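Local coordinates for ribonucleoside-diphosphate reductase, alpha chain (Actinobacillus ureae ATCC 25976, PDB 6DQX), which serves as the catalytic alpha subunit of a class Id ribonucleotide reductase, probably reducing ribonucleoside diphosphates to the deoxynucleotides needed for DNA synthesis, at residues E432-N437 with F494-I500; M295-F300 with L375-L380; L274-I278 with S413-T417; D29-L33 with A52-I56. One frame throughout, in Å; residues are numbered along the deposited sequence.

Contact 1. Residues E432-N437 with F494-I500; sequences EPFKSN and FKTFSEI
P433 lies over one face of the F497 ring, displaced toward its rim. Its CD is 3.9 Å from the centroid of the F497 ring and 16° off the ring normal, a CH-pi contact well suited to proline, whose ring CH groups next to the nitrogen are slightly electron-poor. A chi1 of -165°, with CG opposite the backbone N, swings the F497 ring toward residues 432-437. The side chain of E432 crosses F497 obliquely, laying its aliphatic part beside the ring: CG of E432 is 3.4 Å from CE2 of F497, while the carboxylate passes on to K418 and N523. CB of P433 also packs on I500, 3.6 Å from its CD1.

At the far end N437 and F494 cross at nearly a right angle. The amide stays clear of a stack, and its NH2 group serves two backbone oxygens, O of F494 and O of G478. ND2 of N437 meets O of F494 at 2.9 Å, almost straight at 174° and in the plane of both groups. Between these ends the backbones are tied only loosely. N of F497 makes weak bonds to O of F434 (3.0 Å) and O of K435 (3.4 Å); one water donates to both F434 O and K495 O, while another donates to K435 O and accepts from S498 N. Two irregular loops of the barrel domain are therefore held by apolar packing and a CH-pi contact at one end and by a straight amide-to-carbonyl bond at the other, with water supplementing the weak backbone bonds between.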
loop_
_atom_site.group_PDB
_atom_site.type_symbol
_atom_site.label_atom_id
_atom_site.label_comp_id
_atom_site.label_asym_id
_atom_site.label_seq_id
_atom_site.Cartn_x
_atom_site.Cartn_y
_atom_site.Cartn_z
ATOM N N GLU A 432 19.679 12.933 27.777
ATOM C CA GLU A 432 18.717 13.996 28.026
ATOM C C GLU A 432 18.681 14.307 29.532
ATOM O O GLU A 432 18.825 13.406 30.355
ATOM C CB GLU A 432 17.354 13.481 27.533
ATOM C CG GLU A 432 16.355 14.491 27.048
ATOM C CD GLU A 432 15.157 13.819 26.388
ATOM O OE1 GLU A 432 14.196 13.558 27.105
ATOM O OE2 GLU A 432 15.190 13.532 25.165
ATOM N N PRO A 433 18.443 15.581 29.909
ATOM C CA PRO A 433 18.183 15.823 31.320
ATOM C C PRO A 433 16.888 15.154 31.766
ATOM O O PRO A 433 15.954 14.999 30.966
ATOM C CB PRO A 433 18.030 17.357 31.400
ATOM C CG PRO A 433 18.681 17.890 30.161
ATOM C CD PRO A 433 18.436 16.827 29.125
ATOM N N PHE A 434 16.838 14.748 33.024
ATOM C CA PHE A 434 15.588 14.430 33.690
ATOM C C PHE A 434 14.559 15.512 33.459
ATOM O O PHE A 434 14.866 16.697 33.560
ATOM C CB PHE A 434 15.776 14.282 35.196
ATOM C CG PHE A 434 16.309 12.952 35.636
ATOM C CD1 PHE A 434 15.607 11.774 35.385
ATOM C CD2 PHE A 434 17.476 12.877 36.391
ATOM C CE1 PHE A 434 16.080 10.555 35.838
ATOM C CE2 PHE A 434 17.953 11.649 36.851
ATOM C CZ PHE A 434 17.246 10.487 36.583
ATOM N N LYS A 435 13.334 15.081 33.155
ATOM C CA LYS A 435 12.238 16.007 32.944
ATOM C C LYS A 435 12.061 16.819 34.203
ATOM O O LYS A 435 12.054 18.036 34.157
ATOM C CB LYS A 435 10.940 15.267 32.623
ATOM C CG LYS A 435 9.789 16.213 32.294
ATOM C CD LYS A 435 8.555 15.466 31.792
ATOM C CE LYS A 435 7.861 14.692 32.902
ATOM N NZ LYS A 435 6.405 14.561 32.621
ATOM N N SER A 436 11.944 16.125 35.328
ATOM C CA SER A 436 11.881 16.787 36.611
ATOM C C SER A 436 12.229 15.832 37.763
ATOM O O SER A 436 12.483 14.638 37.560
ATOM C CB SER A 436 10.491 17.403 36.803
ATOM O OG SER A 436 9.559 16.411 37.182
ATOM N N ASN A 437 12.236 16.386 38.968
ATOM C CA ASN A 437 12.644 15.643 40.169
ATOM C C ASN A 437 11.550 14.795 40.809
ATOM O O ASN A 437 11.840 13.975 41.680
ATOM C CB ASN A 437 13.186 16.630 41.183
ATOM C CG ASN A 437 14.413 17.331 40.676
ATOM O OD1 ASN A 437 15.468 16.707 40.564
ATOM N ND2 ASN A 437 14.295 18.607 40.359
ATOM N N PHE A 494 20.030 20.140 40.457
ATOM C CA PHE A 494 18.694 19.572 40.256
ATOM C C PHE A 494 17.741 20.411 39.395
ATOM O O PHE A 494 16.520 20.217 39.454
ATOM C CB PHE A 494 18.091 19.209 41.630
ATOM C CG PHE A 494 18.881 18.166 42.343
ATOM C CD1 PHE A 494 18.860 16.864 41.904
ATOM C CD2 PHE A 494 19.728 18.499 43.401
ATOM C CE1 PHE A 494 19.615 15.885 42.522
ATOM C CE2 PHE A 494 20.487 17.531 44.027
ATOM C CZ PHE A 494 20.442 16.220 43.584
ATOM N N LYS A 495 18.280 21.310 38.566
ATOM C CA LYS A 495 17.471 21.947 37.535
ATOM C C LYS A 495 16.805 20.871 36.661
ATOM O O LYS A 495 17.403 19.821 36.362
ATOM C CB LYS A 495 18.302 22.854 36.631
ATOM C CG LYS A 495 18.649 24.212 37.194
ATOM C CD LYS A 495 19.397 24.994 36.120
ATOM C CE LYS A 495 20.093 26.209 36.680
ATOM N NZ LYS A 495 19.186 27.362 36.797
ATOM N N THR A 496 15.568 21.153 36.268
ATOM C CA THR A 496 14.787 20.306 35.337
ATOM C C THR A 496 15.219 20.559 33.894
ATOM O O THR A 496 15.863 21.562 33.608
ATOM C CB THR A 496 13.288 20.662 35.431
ATOM O OG1 THR A 496 13.107 22.040 35.097
ATOM C CG2 THR A 496 12.775 20.425 36.829
ATOM N N PHE A 497 14.821 19.681 32.972
ATOM C CA PHE A 497 15.088 19.852 31.523
ATOM C C PHE A 497 14.668 21.272 31.078
ATOM O O PHE A 497 15.431 21.986 30.415
ATOM C CB PHE A 497 14.313 18.782 30.730
ATOM C CG PHE A 497 14.735 18.587 29.280
ATOM C CD1 PHE A 497 15.683 19.381 28.623
ATOM C CD2 PHE A 497 14.129 17.565 28.549
ATOM C CE1 PHE A 497 16.022 19.139 27.296
ATOM C CE2 PHE A 497 14.458 17.331 27.218
ATOM C CZ PHE A 497 15.404 18.118 26.584
ATOM N N SER A 498 13.464 21.691 31.472
ATOM C CA SER A 498 12.949 23.023 31.111
ATOM C C SER A 498 13.792 24.209 31.648
ATOM O O SER A 498 13.854 25.267 31.021
ATOM C CB SER A 498 11.487 23.173 31.564
ATOM O OG SER A 498 11.375 23.118 32.969
ATOM N N GLU A 499 14.426 24.023 32.797
ATOM C CA GLU A 499 15.255 25.056 33.435
ATOM C C GLU A 499 16.702 25.113 32.925
ATOM O O GLU A 499 17.444 26.052 33.236
ATOM C CB GLU A 499 15.244 24.833 34.953
ATOM C CG GLU A 499 13.881 25.125 35.589
ATOM C CD GLU A 499 13.695 24.530 36.987
ATOM O OE1 GLU A 499 14.436 23.592 37.385
ATOM O OE2 GLU A 499 12.757 24.989 37.688
ATOM N N ILE A 500 17.113 24.096 32.169
ATOM C CA ILE A 500 18.483 23.964 31.691
ATOM C C ILE A 500 18.663 24.739 30.387
ATOM O O ILE A 500 17.734 24.872 29.584
ATOM C CB ILE A 500 18.866 22.452 31.580
ATOM C CG1 ILE A 500 19.082 21.879 32.980
ATOM C CG2 ILE A 500 20.130 22.236 30.753
ATOM C CD1 ILE A 500 19.077 20.375 33.100
HETATM O O HOH W 1 16.188 17.469 35.903
HETATM O O HOH W 2 11.313 20.091 32.602
#

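Contact 2. Residues M295-F300 with L375-L380; sequences MNLLYF and LIFKTL
F300 presents a ring face to I376, joining the turn that follows a barrel strand to a helix packed outside it. Strand 288-296 belongs to the alpha/beta barrel of ribonucleotide reductases and pairs in parallel with strand 347-351; beyond it a short 3-10 turn leads to helix 300-303, while the partner is the long helix 367-395.

The principal interaction is CH-pi. CG1 of I376 sits 3.5 Å from the centroid of the F300 ring, only 3° off the normal and so over its centre. F300 has CG anti to its backbone N (chi1 177°), which extends the ring toward the helix, and the two side chains run antiparallel, the isoleucine branch lying over the ring.

Plain apolar packing surrounds this CH-pi contact. CD2 of L375 lies 3.8 Å from CE2 of F300, approaching obliquely. The other branch of I376 is used as well: its CG2 touches CD2 of L297 at 3.7 Å, so the beta-branched residue serves two neighbours at once. Farther along the helix, CD2 of L380 reaches CG of M295 at 4.1 Å.

The polar contribution is local to each segment. N296 OD1 accepts from L298 N, an Asx turn that shapes the strand's exit. On the helix, T379 points OG1 at the edge of F300, in its plane, yet gives its proton to O of L375 at 2.7 Å; this oxygen also receives T379 N, from the opposite face of its carbonyl plane.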
loop_
_atom_site.group_PDB
_atom_site.type_symbol
_atom_site.label_atom_id
_atom_site.label_comp_id
_atom_site.label_asym_id
_atom_site.label_seq_id
_atom_site.Cartn_x
_atom_site.Cartn_y
_atom_site.Cartn_z
ATOM N N MET A 295 24.891 1.301 27.181
ATOM C CA MET A 295 25.679 1.314 28.409
ATOM C C MET A 295 25.083 2.277 29.430
ATOM O O MET A 295 24.747 3.388 29.095
ATOM C CB MET A 295 27.116 1.726 28.112
ATOM C CG MET A 295 27.919 0.722 27.280
ATOM S SD MET A 295 28.139 -0.909 27.991
ATOM C CE MET A 295 28.930 -0.549 29.551
ATOM N N ASN A 296 25.018 1.851 30.693
ATOM C CA ASN A 296 24.462 2.669 31.753
ATOM C C ASN A 296 25.582 3.530 32.309
ATOM O O ASN A 296 26.413 3.048 33.094
ATOM C CB ASN A 296 23.903 1.789 32.867
ATOM C CG ASN A 296 23.161 2.567 33.918
ATOM O OD1 ASN A 296 23.122 3.789 33.896
ATOM N ND2 ASN A 296 22.609 1.848 34.908
ATOM N N LEU A 297 25.566 4.799 31.935
ATOM C CA LEU A 297 26.620 5.736 32.370
ATOM C C LEU A 297 26.609 6.036 33.864
ATOM O O LEU A 297 27.624 6.520 34.397
ATOM C CB LEU A 297 26.524 7.032 31.601
ATOM C CG LEU A 297 26.607 6.917 30.078
ATOM C CD1 LEU A 297 26.658 8.287 29.450
ATOM C CD2 LEU A 297 27.770 6.069 29.581
ATOM N N LEU A 298 25.507 5.742 34.567
ATOM C CA LEU A 298 25.509 5.881 36.032
ATOM C C LEU A 298 26.701 5.157 36.651
ATOM O O LEU A 298 27.280 5.620 37.657
ATOM C CB LEU A 298 24.209 5.340 36.630
ATOM C CG LEU A 298 24.085 5.319 38.166
ATOM C CD1 LEU A 298 24.306 6.712 38.718
ATOM C CD2 LEU A 298 22.708 4.807 38.569
ATOM N N TYR A 299 27.072 4.020 36.067
ATOM C CA TYR A 299 28.155 3.205 36.580
ATOM C C TYR A 299 29.456 3.321 35.811
ATOM O O TYR A 299 30.296 2.428 35.887
ATOM C CB TYR A 299 27.669 1.743 36.660
ATOM C CG TYR A 299 26.468 1.572 37.560
ATOM C CD1 TYR A 299 26.495 2.011 38.889
ATOM C CD2 TYR A 299 25.282 0.987 37.087
ATOM C CE1 TYR A 299 25.392 1.872 39.715
ATOM C CE2 TYR A 299 24.169 0.854 37.912
ATOM C CZ TYR A 299 24.229 1.281 39.223
ATOM O OH TYR A 299 23.132 1.138 40.045
ATOM N N PHE A 300 29.645 4.421 35.077
ATOM C CA PHE A 300 30.864 4.611 34.271
ATOM C C PHE A 300 32.140 4.333 35.061
ATOM O O PHE A 300 33.032 3.606 34.593
ATOM C CB PHE A 300 30.923 6.021 33.675
ATOM C CG PHE A 300 32.185 6.294 32.902
ATOM C CD1 PHE A 300 32.405 5.702 31.663
ATOM C CD2 PHE A 300 33.177 7.118 33.430
ATOM C CE1 PHE A 300 33.582 5.925 30.962
ATOM C CE2 PHE A 300 34.351 7.345 32.721
ATOM C CZ PHE A 300 34.556 6.758 31.493
ATOM N N LEU A 375 35.446 12.461 28.229
ATOM C CA LEU A 375 36.059 11.250 28.765
ATOM C C LEU A 375 35.221 10.014 28.438
ATOM O O LEU A 375 35.728 9.019 27.946
ATOM C CB LEU A 375 36.202 11.364 30.285
ATOM C CG LEU A 375 36.722 10.109 30.982
ATOM C CD1 LEU A 375 38.112 9.722 30.467
ATOM C CD2 LEU A 375 36.706 10.334 32.471
ATOM N N ILE A 376 33.945 10.096 28.749
ATOM C CA ILE A 376 33.047 8.948 28.559
ATOM C C ILE A 376 32.965 8.521 27.102
ATOM O O ILE A 376 33.161 7.325 26.768
ATOM C CB ILE A 376 31.652 9.259 29.132
ATOM C CG1 ILE A 376 31.747 9.218 30.667
ATOM C CG2 ILE A 376 30.607 8.266 28.625
ATOM C CD1 ILE A 376 30.493 9.623 31.401
ATOM N N PHE A 377 32.712 9.486 26.231
ATOM C CA PHE A 377 32.497 9.144 24.814
ATOM C C PHE A 377 33.780 8.782 24.083
ATOM O O PHE A 377 33.765 7.923 23.231
ATOM C CB PHE A 377 31.645 10.196 24.161
ATOM C CG PHE A 377 30.234 10.127 24.645
ATOM C CD1 PHE A 377 29.347 9.190 24.103
ATOM C CD2 PHE A 377 29.808 10.909 25.677
ATOM C CE1 PHE A 377 28.064 9.109 24.585
ATOM C CE2 PHE A 377 28.545 10.811 26.186
ATOM C CZ PHE A 377 27.653 9.917 25.609
ATOM N N LYS A 378 34.910 9.361 24.505
ATOM C CA LYS A 378 36.202 8.923 24.009
ATOM C C LYS A 378 36.484 7.471 24.381
ATOM O O LYS A 378 36.998 6.679 23.556
ATOM C CB LYS A 378 37.329 9.863 24.503
ATOM C CG LYS A 378 38.715 9.524 23.924
ATOM C CD LYS A 378 39.750 10.581 24.350
ATOM C CE LYS A 378 41.070 10.397 23.614
ATOM N NZ LYS A 378 41.892 9.324 24.235
ATOM N N THR A 379 36.202 7.127 25.629
ATOM C CA THR A 379 36.413 5.771 26.134
ATOM C C THR A 379 35.557 4.773 25.357
ATOM O O THR A 379 36.032 3.716 24.924
ATOM C CB THR A 379 36.076 5.679 27.627
ATOM O OG1 THR A 379 36.900 6.607 28.372
ATOM C CG2 THR A 379 36.296 4.299 28.164
ATOM N N LEU A 380 34.297 5.127 25.191
ATOM C CA LEU A 380 33.388 4.247 24.402
ATOM C C LEU A 380 33.803 4.066 22.946
ATOM O O LEU A 380 33.775 2.945 22.431
ATOM C CB LEU A 380 31.957 4.741 24.526
ATOM C CG LEU A 380 31.322 4.387 25.879
ATOM C CD1 LEU A 380 29.966 5.079 25.983
ATOM C CD2 LEU A 380 31.226 2.891 26.110
#

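Contact 3. Residues L274-I278 with S413-T417; sequences LCTEI and SIAPT
E277 reaches across to the backbone of I414 and A415, and there the two loops are pressed closely together. Its CG stands between its own backbone N and carbonyl carbon (chi1 87°), and a second bend at chi2 lays the carboxylate beside A415. CB of E277 comes to 3.5 Å from O of I414, and OE2 of E277 to 3.4 Å from CB of A415. The small methyl of alanine suits this place, because it lets the carboxylate settle near the main chain. The other oxygen, OE1, is held by ND2 of N273, which helps to fix the rotation of the group. C275 adds an apolar touch, its CB 3.7 Å from CD of P416, while its SG is more distant, 4.1 Å from CG of the same proline.

Residues N273 to E277 match in sequence the finger loop of class I reductases, which runs into the middle of the ten-stranded barrel and in relatives carries the cysteine that becomes the thiyl radical. The position of C275, on a loop at the centre of the chain, is consistent with that role.

Toward S413 the packing gives way to a looser join bridged by one water. CB of S413 is 3.9 Å from CG of E277, but the polar ends are connected through the water, which donates to OE2 of E277 at 2.7 Å and lies 2.6 Å from OG of S413. A hydroxyl on a short side chain leaves room for this bridge. I278 approaches here only distantly, with CD1 4.2 Å from OG of S413.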
loop_
_atom_site.group_PDB
_atom_site.type_symbol
_atom_site.label_atom_id
_atom_site.label_comp_id
_atom_site.label_asym_id
_atom_site.label_seq_id
_atom_site.Cartn_x
_atom_site.Cartn_y
_atom_site.Cartn_z
ATOM N N LEU A 274 13.538 6.533 12.177
ATOM C CA LEU A 274 12.376 7.015 12.916
ATOM C C LEU A 274 12.739 7.968 14.062
ATOM O O LEU A 274 12.009 8.919 14.321
ATOM C CB LEU A 274 11.612 5.820 13.474
ATOM C CG LEU A 274 10.313 6.093 14.205
ATOM C CD1 LEU A 274 9.289 6.613 13.225
ATOM C CD2 LEU A 274 9.811 4.806 14.852
ATOM N N CYS A 275 13.862 7.708 14.756
ATOM C CA CYS A 275 14.254 8.481 15.943
ATOM C C CYS A 275 15.428 9.460 15.768
ATOM O O CYS A 275 15.752 10.165 16.724
ATOM C CB CYS A 275 14.527 7.523 17.093
ATOM S SG CYS A 275 13.052 6.557 17.531
ATOM N N THR A 276 15.966 9.534 14.549
ATOM C CA THR A 276 16.967 10.510 14.060
ATOM C C THR A 276 18.416 10.267 14.504
ATOM O O THR A 276 19.279 11.097 14.200
ATOM C CB THR A 276 16.624 12.010 14.325
ATOM O OG1 THR A 276 16.859 12.342 15.705
ATOM C CG2 THR A 276 15.187 12.345 13.979
ATOM N N GLU A 277 18.710 9.134 15.133
ATOM C CA GLU A 277 20.082 8.835 15.579
ATOM C C GLU A 277 20.886 8.004 14.563
ATOM O O GLU A 277 22.118 7.906 14.676
ATOM C CB GLU A 277 20.056 8.076 16.912
ATOM C CG GLU A 277 19.932 6.545 16.856
ATOM C CD GLU A 277 18.515 6.013 16.723
ATOM O OE1 GLU A 277 17.582 6.796 16.484
ATOM O OE2 GLU A 277 18.329 4.798 16.925
ATOM N N ILE A 278 20.204 7.372 13.606
ATOM C CA ILE A 278 20.908 6.494 12.665
ATOM C C ILE A 278 21.463 7.300 11.499
ATOM O O ILE A 278 20.845 8.257 11.040
ATOM C CB ILE A 278 19.960 5.367 12.170
ATOM C CG1 ILE A 278 19.520 4.506 13.377
ATOM C CG2 ILE A 278 20.608 4.514 11.089
ATOM C CD1 ILE A 278 20.631 3.688 14.010
ATOM N N SER A 413 25.594 4.861 18.310
ATOM C CA SER A 413 24.504 5.775 18.008
ATOM C C SER A 413 23.759 6.027 19.291
ATOM O O SER A 413 23.578 5.099 20.098
ATOM C CB SER A 413 23.551 5.149 16.961
ATOM O OG SER A 413 22.913 4.005 17.471
ATOM N N ILE A 414 23.238 7.232 19.467
ATOM C CA ILE A 414 22.566 7.555 20.735
ATOM C C ILE A 414 21.058 7.670 20.544
ATOM O O ILE A 414 20.513 8.746 20.310
ATOM C CB ILE A 414 23.168 8.827 21.411
ATOM C CG1 ILE A 414 24.691 8.762 21.448
ATOM C CG2 ILE A 414 22.552 9.055 22.787
ATOM C CD1 ILE A 414 25.272 7.529 22.099
ATOM N N ALA A 415 20.404 6.522 20.626
ATOM C CA ALA A 415 18.949 6.442 20.539
ATOM C C ALA A 415 18.221 6.964 21.798
ATOM O O ALA A 415 18.804 7.056 22.884
ATOM C CB ALA A 415 18.548 5.007 20.278
ATOM N N PRO A 416 16.912 7.250 21.669
ATOM C CA PRO A 416 16.114 7.564 22.849
ATOM C C PRO A 416 15.965 6.299 23.694
ATOM O O PRO A 416 16.040 5.192 23.162
ATOM C CB PRO A 416 14.748 7.970 22.252
ATOM C CG PRO A 416 15.000 8.189 20.798
ATOM C CD PRO A 416 16.068 7.215 20.454
ATOM N N THR A 417 15.823 6.429 24.996
ATOM C CA THR A 417 15.793 5.225 25.858
ATOM C C THR A 417 14.717 5.340 26.947
ATOM O O THR A 417 14.927 4.876 28.061
ATOM C CB THR A 417 17.165 4.940 26.540
ATOM O OG1 THR A 417 17.451 5.969 27.471
ATOM C CG2 THR A 417 18.298 4.811 25.562
HETATM O O HOH W 3 20.467 3.236 17.623
#

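Contact 4. Residues D29-L33 with A52-I56; sequences DFEWL and ALERI
F30 keeps CG beside its backbone N, anti to the carbonyl carbon: chi1 -61° directs the ring at the helix and chi2 -75° turns its face to L53. L33 takes the other course, CG anti to N (chi1 -171°), and spreads its two methyls over the helix start. CD2 of L53 stands 3.8 Å from the centroid of the F30 ring, over its centre, a CH-pi contact. The same methyl touches CD2 of L33 at 3.6 Å, so a single leucine branch is held between an aromatic face and an aliphatic tip. CB of A52 meets CD1 of L33 at 3.8 Å, a short side chain that allows the loop to approach the first turn of helix 52-67.

One turn on, CD1 of I56 fills the angle between two aromatics: it is 3.9 Å from CE1 of F30 and 3.9 Å from CH2 of W32. The indole is fixed from its other end, where NE1 bonds to O of M80, and F30 makes an edge-to-face pair with Y77, so helix 72-82 closes this cluster. It is apolar loop-to-helix packing within the N-terminal helices that precede the barrel strands, consistent with the helical N-terminal region of class I reductases.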
loop_
_atom_site.group_PDB
_atom_site.type_symbol
_atom_site.label_atom_id
_atom_site.label_comp_id
_atom_site.label_asym_id
_atom_site.label_seq_id
_atom_site.Cartn_x
_atom_site.Cartn_y
_atom_site.Cartn_z
ATOM N N ASP A 29 23.151 -7.757 43.188
ATOM C CA ASP A 29 22.886 -8.180 41.815
ATOM C C ASP A 29 21.403 -7.985 41.505
ATOM O O ASP A 29 20.526 -8.320 42.325
ATOM C CB ASP A 29 23.246 -9.662 41.571
ATOM C CG ASP A 29 24.725 -9.907 41.372
ATOM O OD1 ASP A 29 25.535 -8.966 41.373
ATOM O OD2 ASP A 29 25.081 -11.079 41.161
ATOM N N PHE A 30 21.132 -7.449 40.313
ATOM C CA PHE A 30 19.780 -7.218 39.804
ATOM C C PHE A 30 18.944 -6.281 40.656
ATOM O O PHE A 30 17.722 -6.353 40.643
ATOM C CB PHE A 30 19.058 -8.531 39.506
ATOM C CG PHE A 30 19.744 -9.345 38.458
ATOM C CD1 PHE A 30 19.655 -8.978 37.105
ATOM C CD2 PHE A 30 20.514 -10.440 38.807
ATOM C CE1 PHE A 30 20.317 -9.710 36.131
ATOM C CE2 PHE A 30 21.181 -11.176 37.839
ATOM C CZ PHE A 30 21.088 -10.808 36.506
ATOM N N GLU A 31 19.591 -5.326 41.319
ATOM C CA GLU A 31 18.830 -4.323 42.066
ATOM C C GLU A 31 17.848 -3.590 41.170
ATOM O O GLU A 31 16.729 -3.277 41.587
ATOM C CB GLU A 31 19.750 -3.330 42.766
ATOM C CG GLU A 31 18.998 -2.327 43.639
ATOM C CD GLU A 31 19.910 -1.316 44.273
ATOM O OE1 GLU A 31 20.264 -1.504 45.449
ATOM O OE2 GLU A 31 20.268 -0.334 43.594
ATOM N N TRP A 32 18.284 -3.308 39.938
ATOM C CA TRP A 32 17.458 -2.676 38.909
ATOM C C TRP A 32 16.170 -3.403 38.565
ATOM O O TRP A 32 15.185 -2.772 38.200
ATOM C CB TRP A 32 18.275 -2.471 37.617
ATOM C CG TRP A 32 18.735 -3.719 36.900
ATOM C CD1 TRP A 32 19.927 -4.348 37.048
ATOM C CD2 TRP A 32 18.039 -4.432 35.874
ATOM N NE1 TRP A 32 20.019 -5.399 36.209
ATOM C CE2 TRP A 32 18.875 -5.482 35.463
ATOM C CE3 TRP A 32 16.804 -4.270 35.243
ATOM C CZ2 TRP A 32 18.513 -6.388 34.471
ATOM C CZ3 TRP A 32 16.424 -5.174 34.271
ATOM C CH2 TRP A 32 17.289 -6.229 33.883
ATOM N N LEU A 33 16.201 -4.720 38.661
ATOM C CA LEU A 33 15.073 -5.583 38.354
ATOM C C LEU A 33 14.160 -5.661 39.576
ATOM O O LEU A 33 14.082 -6.682 40.254
ATOM C CB LEU A 33 15.594 -6.957 37.936
ATOM C CG LEU A 33 14.622 -7.982 37.361
ATOM C CD1 LEU A 33 13.839 -7.394 36.205
ATOM C CD2 LEU A 33 15.423 -9.194 36.889
ATOM N N ALA A 52 11.633 -12.657 33.924
ATOM C CA ALA A 52 12.727 -11.741 33.506
ATOM C C ALA A 52 14.116 -12.360 33.684
ATOM O O ALA A 52 14.926 -12.343 32.772
ATOM C CB ALA A 52 12.636 -10.433 34.261
ATOM N N LEU A 53 14.385 -12.955 34.849
ATOM C CA LEU A 53 15.696 -13.559 35.083
ATOM C C LEU A 53 15.954 -14.720 34.143
ATOM O O LEU A 53 17.038 -14.864 33.623
ATOM C CB LEU A 53 15.855 -14.023 36.546
ATOM C CG LEU A 53 15.978 -12.949 37.627
ATOM C CD1 LEU A 53 15.848 -13.542 39.038
ATOM C CD2 LEU A 53 17.298 -12.199 37.461
ATOM N N GLU A 54 14.953 -15.567 33.933
ATOM C CA GLU A 54 15.072 -16.690 33.014
ATOM C C GLU A 54 15.418 -16.219 31.597
ATOM O O GLU A 54 16.252 -16.799 30.900
ATOM C CB GLU A 54 13.731 -17.423 33.030
ATOM C CG GLU A 54 13.638 -18.682 32.246
ATOM C CD GLU A 54 12.366 -19.430 32.602
ATOM O OE1 GLU A 54 11.330 -18.787 32.941
ATOM O OE2 GLU A 54 12.414 -20.663 32.551
ATOM N N ARG A 55 14.743 -15.170 31.179
ATOM C CA ARG A 55 14.992 -14.574 29.870
ATOM C C ARG A 55 16.448 -14.065 29.752
ATOM O O ARG A 55 17.106 -14.304 28.732
ATOM C CB ARG A 55 13.974 -13.454 29.638
ATOM C CG ARG A 55 14.005 -12.799 28.271
ATOM C CD ARG A 55 13.556 -13.704 27.154
ATOM N NE ARG A 55 13.814 -13.052 25.870
ATOM C CZ ARG A 55 14.387 -13.590 24.801
ATOM N NH1 ARG A 55 14.765 -14.854 24.771
ATOM N NH2 ARG A 55 14.575 -12.824 23.721
ATOM N N ILE A 56 16.959 -13.428 30.798
ATOM C CA ILE A 56 18.330 -12.883 30.759
ATOM C C ILE A 56 19.347 -14.009 30.626
ATOM O O ILE A 56 20.279 -13.935 29.833
ATOM C CB ILE A 56 18.633 -11.995 31.978
ATOM C CG1 ILE A 56 17.751 -10.737 31.961
ATOM C CG2 ILE A 56 20.108 -11.639 32.049
ATOM C CD1 ILE A 56 17.609 -10.101 33.330
#

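In the fold
Contact 3 is centred about 1 Å from the centre of the chain and, with C275 on the putative finger loop, probably marks the active site inside the barrel. Contact 2 falls within the stretch of chain that contact 3 brings together and touches it: CE1 of F377 packs 4.1 Å from CD1 of I414, the centres of the two contacts being 17 Å apart. Contact 1 is centred 20 Å from each of these, with nearest atoms about 8 Å from contact 2 and 6 Å from contact 3. Contact 4 is centred 25 Å from contact 3, though its nearest atoms come within about 5 Å of contact 2. Its helix 52-67 carries H65, which has been seen to bind magnesium, although none is bound to it here.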